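Uncharacterized protein (Pseudomonas aeruginosa, PDB 4O5P) is a type VI secretion effector that probably hydrolyses phospholipids in the membranes of target cells, using an alpha/beta-hydrolase-like catalytic domain. Local coordinates at residues Tyr114-Glu128 against Gly141-Asp155. Numbering follows the deposited sequence.
Sequences YYCPGVGTVFPDIKE and GGENRINWGLVQLVD
Arg145 NH1 is held twice, by Glu128 OE1 at 2.9 Å across the contact and by Gly141 O one turn back in its own helix. Glu128 meets the guanidinium end-on, OE2 taking NH2 at 2.9 Å; the OE1 bond comes in on the syn side of the carboxylate, the OE2 bond from above its plane. NE, on a different edge of the group, donates to Pro117 O at 2.9 Å, in the guanidinium plane. These bonds fix the group's rotation, and Phe123 CD2 and Val119 CA lie over opposite faces. A water joins Glu128 OE1 to Asn144 ND2. With CG anti to the backbone N (chi1 -177°), Trp148 stands up from the helix and takes the edge of Phe123 on its face, CZ 3.4 Å from CE2 of the indole, planes 65° apart in a T-shaped pair. The indole NE1 donates to Asp125 OD2 at 3.2 Å, and Cys116 CB packs against CZ3. Farther along, Gln152 CB sits over the centre of the Tyr114 ring, a CH-pi contact at 3.7 Å, and Tyr114 OH donates to the anti lone pair of Asp155 OD2; Asp155 OD1 accepts from Leu166 N. Val119 lies near, without touching, a putative Ser-His-Asp triad. Strand 111-116, parallel to 62-71, leads through the loop into helix 139-162; segment 141-155 runs antiparallel to strand 114-116 (172°), consistent with an alpha/beta-hydrolase fold.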
# COMPACT_ATOMS: atom_id res chain seq x y z
N TYR A 114 5.24 17.30 -3.51
CA TYR A 114 4.07 17.12 -2.67
C TYR A 114 4.16 15.77 -1.96
O TYR A 114 4.60 14.77 -2.55
CB TYR A 114 2.81 17.16 -3.53
CG TYR A 114 2.59 18.48 -4.24
CD1 TYR A 114 2.00 19.55 -3.60
CD2 TYR A 114 2.98 18.64 -5.57
CE1 TYR A 114 1.78 20.76 -4.25
CE2 TYR A 114 2.78 19.84 -6.23
CZ TYR A 114 2.18 20.90 -5.57
OH TYR A 114 1.98 22.09 -6.22
N TYR A 115 3.75 15.75 -0.70
CA TYR A 115 3.77 14.52 0.09
C TYR A 115 2.37 14.19 0.56
O TYR A 115 1.67 15.04 1.08
CB TYR A 115 4.68 14.66 1.32
CG TYR A 115 4.52 13.51 2.30
CD1 TYR A 115 5.15 12.29 2.08
CD2 TYR A 115 3.71 13.64 3.42
CE1 TYR A 115 5.00 11.23 2.97
CE2 TYR A 115 3.54 12.59 4.31
CZ TYR A 115 4.18 11.39 4.07
OH TYR A 115 4.03 10.36 4.96
N CYS A 116 1.97 12.94 0.39
CA CYS A 116 0.68 12.50 0.89
C CYS A 116 0.86 11.41 1.97
O CYS A 116 1.41 10.34 1.68
CB CYS A 116 -0.16 11.98 -0.28
SG CYS A 116 -1.79 11.40 0.18
N PRO A 117 0.40 11.68 3.21
CA PRO A 117 0.47 10.68 4.29
C PRO A 117 -0.27 9.40 3.96
O PRO A 117 -1.22 9.39 3.18
CB PRO A 117 -0.22 11.37 5.47
CG PRO A 117 -0.90 12.59 4.91
CD PRO A 117 -0.17 12.96 3.67
N GLY A 118 0.14 8.31 4.61
CA GLY A 118 -0.49 7.03 4.39
C GLY A 118 -1.89 6.90 4.98
O GLY A 118 -2.26 7.60 5.92
N VAL A 119 -2.67 5.98 4.41
CA VAL A 119 -3.99 5.68 4.93
C VAL A 119 -3.86 5.20 6.36
O VAL A 119 -2.87 4.56 6.72
CB VAL A 119 -4.71 4.61 4.10
CG1 VAL A 119 -5.14 5.17 2.77
CG2 VAL A 119 -3.81 3.37 3.93
N GLY A 120 -4.85 5.53 7.19
CA GLY A 120 -4.82 5.13 8.58
C GLY A 120 -4.14 6.16 9.46
O GLY A 120 -4.08 6.01 10.69
N THR A 121 -3.60 7.19 8.82
CA THR A 121 -3.00 8.30 9.53
C THR A 121 -3.74 9.58 9.20
O THR A 121 -4.38 9.70 8.15
CB THR A 121 -1.50 8.45 9.23
OG1 THR A 121 -1.33 9.01 7.92
CG2 THR A 121 -0.80 7.10 9.31
N VAL A 122 -3.65 10.55 10.11
CA VAL A 122 -4.36 11.81 9.97
C VAL A 122 -3.89 12.62 8.73
O VAL A 122 -2.69 12.71 8.44
CB VAL A 122 -4.23 12.64 11.26
CG1 VAL A 122 -4.60 14.07 11.04
CG2 VAL A 122 -5.09 12.01 12.38
N PHE A 123 -4.87 13.17 8.00
CA PHE A 123 -4.61 13.99 6.82
C PHE A 123 -5.60 15.14 6.81
O PHE A 123 -6.73 14.99 6.33
CB PHE A 123 -4.79 13.16 5.54
CG PHE A 123 -4.15 13.78 4.31
CD1 PHE A 123 -3.43 14.97 4.40
CD2 PHE A 123 -4.28 13.17 3.07
CE1 PHE A 123 -2.85 15.54 3.27
CE2 PHE A 123 -3.70 13.74 1.94
CZ PHE A 123 -2.99 14.93 2.04
N PRO A 124 -5.19 16.29 7.36
CA PRO A 124 -6.09 17.45 7.52
C PRO A 124 -6.64 17.94 6.19
O PRO A 124 -7.80 18.32 6.13
CB PRO A 124 -5.18 18.52 8.14
CG PRO A 124 -4.10 17.73 8.85
CD PRO A 124 -3.87 16.52 7.97
N ASP A 125 -5.82 17.88 5.13
CA ASP A 125 -6.20 18.38 3.81
C ASP A 125 -7.44 17.69 3.22
O ASP A 125 -8.11 18.26 2.34
CB ASP A 125 -5.03 18.25 2.82
CG ASP A 125 -3.84 19.11 3.21
OD1 ASP A 125 -3.61 19.30 4.43
OD2 ASP A 125 -3.11 19.57 2.29
N ILE A 126 -7.72 16.48 3.68
CA ILE A 126 -8.91 15.74 3.25
C ILE A 126 -9.87 15.52 4.43
O ILE A 126 -10.78 14.69 4.37
CB ILE A 126 -8.53 14.39 2.60
CG1 ILE A 126 -7.74 13.52 3.59
CG2 ILE A 126 -7.74 14.62 1.29
CD1 ILE A 126 -7.76 12.04 3.24
N LYS A 127 -9.63 16.28 5.49
CA LYS A 127 -10.43 16.25 6.72
C LYS A 127 -10.52 14.88 7.39
O LYS A 127 -11.54 14.52 7.97
CB LYS A 127 -11.83 16.84 6.49
CG LYS A 127 -11.79 18.32 6.16
CD LYS A 127 -13.19 18.89 5.95
CE LYS A 127 -13.78 18.40 4.66
NZ LYS A 127 -14.78 19.37 4.15
N GLU A 128 -9.43 14.10 7.27
CA GLU A 128 -9.32 12.83 7.96
C GLU A 128 -8.62 13.15 9.27
O GLU A 128 -7.39 13.31 9.30
CB GLU A 128 -8.47 11.86 7.14
CG GLU A 128 -8.36 10.45 7.71
CD GLU A 128 -7.92 9.45 6.65
OE1 GLU A 128 -8.30 9.64 5.47
OE2 GLU A 128 -7.18 8.50 6.98
N GLY A 141 -10.44 6.54 2.12
CA GLY A 141 -9.20 7.24 2.44
C GLY A 141 -8.22 7.21 1.27
O GLY A 141 -7.57 8.23 0.93
N GLY A 142 -8.14 6.04 0.63
CA GLY A 142 -7.33 5.87 -0.56
C GLY A 142 -7.82 6.80 -1.66
O GLY A 142 -7.04 7.57 -2.24
N GLU A 143 -9.12 6.72 -1.96
CA GLU A 143 -9.68 7.56 -3.03
C GLU A 143 -9.44 9.05 -2.81
O GLU A 143 -9.09 9.78 -3.75
CB GLU A 143 -11.18 7.28 -3.21
CG GLU A 143 -11.89 8.28 -4.11
CD GLU A 143 -13.38 8.01 -4.26
OE1 GLU A 143 -14.09 7.95 -3.23
OE2 GLU A 143 -13.85 7.86 -5.40
N ASN A 144 -9.64 9.51 -1.58
CA ASN A 144 -9.42 10.92 -1.25
C ASN A 144 -7.96 11.32 -1.40
O ASN A 144 -7.67 12.47 -1.77
CB ASN A 144 -9.87 11.21 0.19
CG ASN A 144 -11.36 11.09 0.37
OD1 ASN A 144 -12.14 11.16 -0.59
ND2 ASN A 144 -11.78 10.90 1.62
N ARG A 145 -7.05 10.40 -1.10
CA ARG A 145 -5.62 10.67 -1.31
C ARG A 145 -5.24 10.78 -2.80
O ARG A 145 -4.46 11.67 -3.19
CB ARG A 145 -4.78 9.60 -0.59
CG ARG A 145 -4.83 9.77 0.93
CD ARG A 145 -4.18 8.60 1.68
NE ARG A 145 -4.08 8.87 3.10
CZ ARG A 145 -5.12 8.96 3.93
NH1 ARG A 145 -6.37 8.80 3.46
NH2 ARG A 145 -4.93 9.21 5.21
N ILE A 146 -5.77 9.88 -3.62
CA ILE A 146 -5.60 9.98 -5.07
C ILE A 146 -6.13 11.32 -5.59
O ILE A 146 -5.45 12.03 -6.34
CB ILE A 146 -6.32 8.81 -5.79
CG1 ILE A 146 -5.71 7.47 -5.36
CG2 ILE A 146 -6.17 8.93 -7.30
CD1 ILE A 146 -6.65 6.31 -5.54
N ASN A 147 -7.32 11.70 -5.17
CA ASN A 147 -7.92 12.94 -5.66
C ASN A 147 -7.20 14.20 -5.18
O ASN A 147 -7.07 15.18 -5.94
CB ASN A 147 -9.43 12.97 -5.38
CG ASN A 147 -10.20 12.01 -6.29
OD1 ASN A 147 -9.80 11.80 -7.43
ND2 ASN A 147 -11.29 11.42 -5.78
N TRP A 148 -6.72 14.18 -3.94
CA TRP A 148 -5.84 15.21 -3.42
C TRP A 148 -4.63 15.34 -4.34
O TRP A 148 -4.24 16.44 -4.73
CB TRP A 148 -5.33 14.81 -2.02
CG TRP A 148 -4.46 15.85 -1.37
CD1 TRP A 148 -4.88 16.94 -0.66
CD2 TRP A 148 -3.02 15.89 -1.35
NE1 TRP A 148 -3.80 17.66 -0.20
CE2 TRP A 148 -2.65 17.04 -0.62
CE3 TRP A 148 -2.02 15.09 -1.90
CZ2 TRP A 148 -1.31 17.40 -0.42
CZ3 TRP A 148 -0.70 15.44 -1.70
CH2 TRP A 148 -0.35 16.59 -0.97
N GLY A 149 -4.07 14.19 -4.70
CA GLY A 149 -2.93 14.14 -5.62
C GLY A 149 -3.24 14.84 -6.92
O GLY A 149 -2.47 15.72 -7.34
N LEU A 150 -4.36 14.49 -7.54
CA LEU A 150 -4.80 15.19 -8.75
C LEU A 150 -4.90 16.71 -8.55
O LEU A 150 -4.38 17.47 -9.37
CB LEU A 150 -6.12 14.60 -9.27
CG LEU A 150 -5.98 13.18 -9.85
CD1 LEU A 150 -7.33 12.53 -10.08
CD2 LEU A 150 -5.17 13.22 -11.15
N VAL A 151 -5.50 17.14 -7.44
CA VAL A 151 -5.63 18.57 -7.13
C VAL A 151 -4.27 19.27 -7.05
O VAL A 151 -4.13 20.41 -7.51
CB VAL A 151 -6.42 18.80 -5.82
CG1 VAL A 151 -6.45 20.28 -5.44
CG2 VAL A 151 -7.83 18.25 -5.96
N GLN A 152 -3.27 18.59 -6.50
CA GLN A 152 -1.94 19.20 -6.34
C GLN A 152 -1.31 19.64 -7.66
O GLN A 152 -0.49 20.57 -7.69
CB GLN A 152 -0.99 18.26 -5.60
CG GLN A 152 -1.45 17.93 -4.21
CD GLN A 152 -2.02 19.14 -3.50
OE1 GLN A 152 -1.30 20.06 -3.14
NE2 GLN A 152 -3.33 19.15 -3.32
N LEU A 153 -1.68 18.96 -8.75
CA LEU A 153 -1.23 19.30 -10.09
C LEU A 153 -1.84 20.64 -10.50
O LEU A 153 -1.18 21.52 -11.09
CB LEU A 153 -1.68 18.22 -11.07
CG LEU A 153 -1.18 16.78 -10.93
CD1 LEU A 153 -1.57 16.00 -12.18
CD2 LEU A 153 0.33 16.71 -10.72
N VAL A 154 -3.12 20.78 -10.17
CA VAL A 154 -3.84 22.01 -10.43
C VAL A 154 -3.14 23.12 -9.67
O VAL A 154 -2.88 24.19 -10.23
CB VAL A 154 -5.33 21.90 -10.01
CG1 VAL A 154 -5.98 23.28 -9.97
CG2 VAL A 154 -6.10 20.99 -10.95
N ASP A 155 -2.80 22.86 -8.40
CA ASP A 155 -2.10 23.80 -7.54
C ASP A 155 -0.76 24.24 -8.13
O ASP A 155 -0.44 25.42 -8.12
CB ASP A 155 -1.87 23.20 -6.15
CG ASP A 155 -1.22 24.18 -5.18
OD1 ASP A 155 -1.90 25.14 -4.78
OD2 ASP A 155 -0.04 23.99 -4.81
O HOH W 1 -10.53 9.88 4.22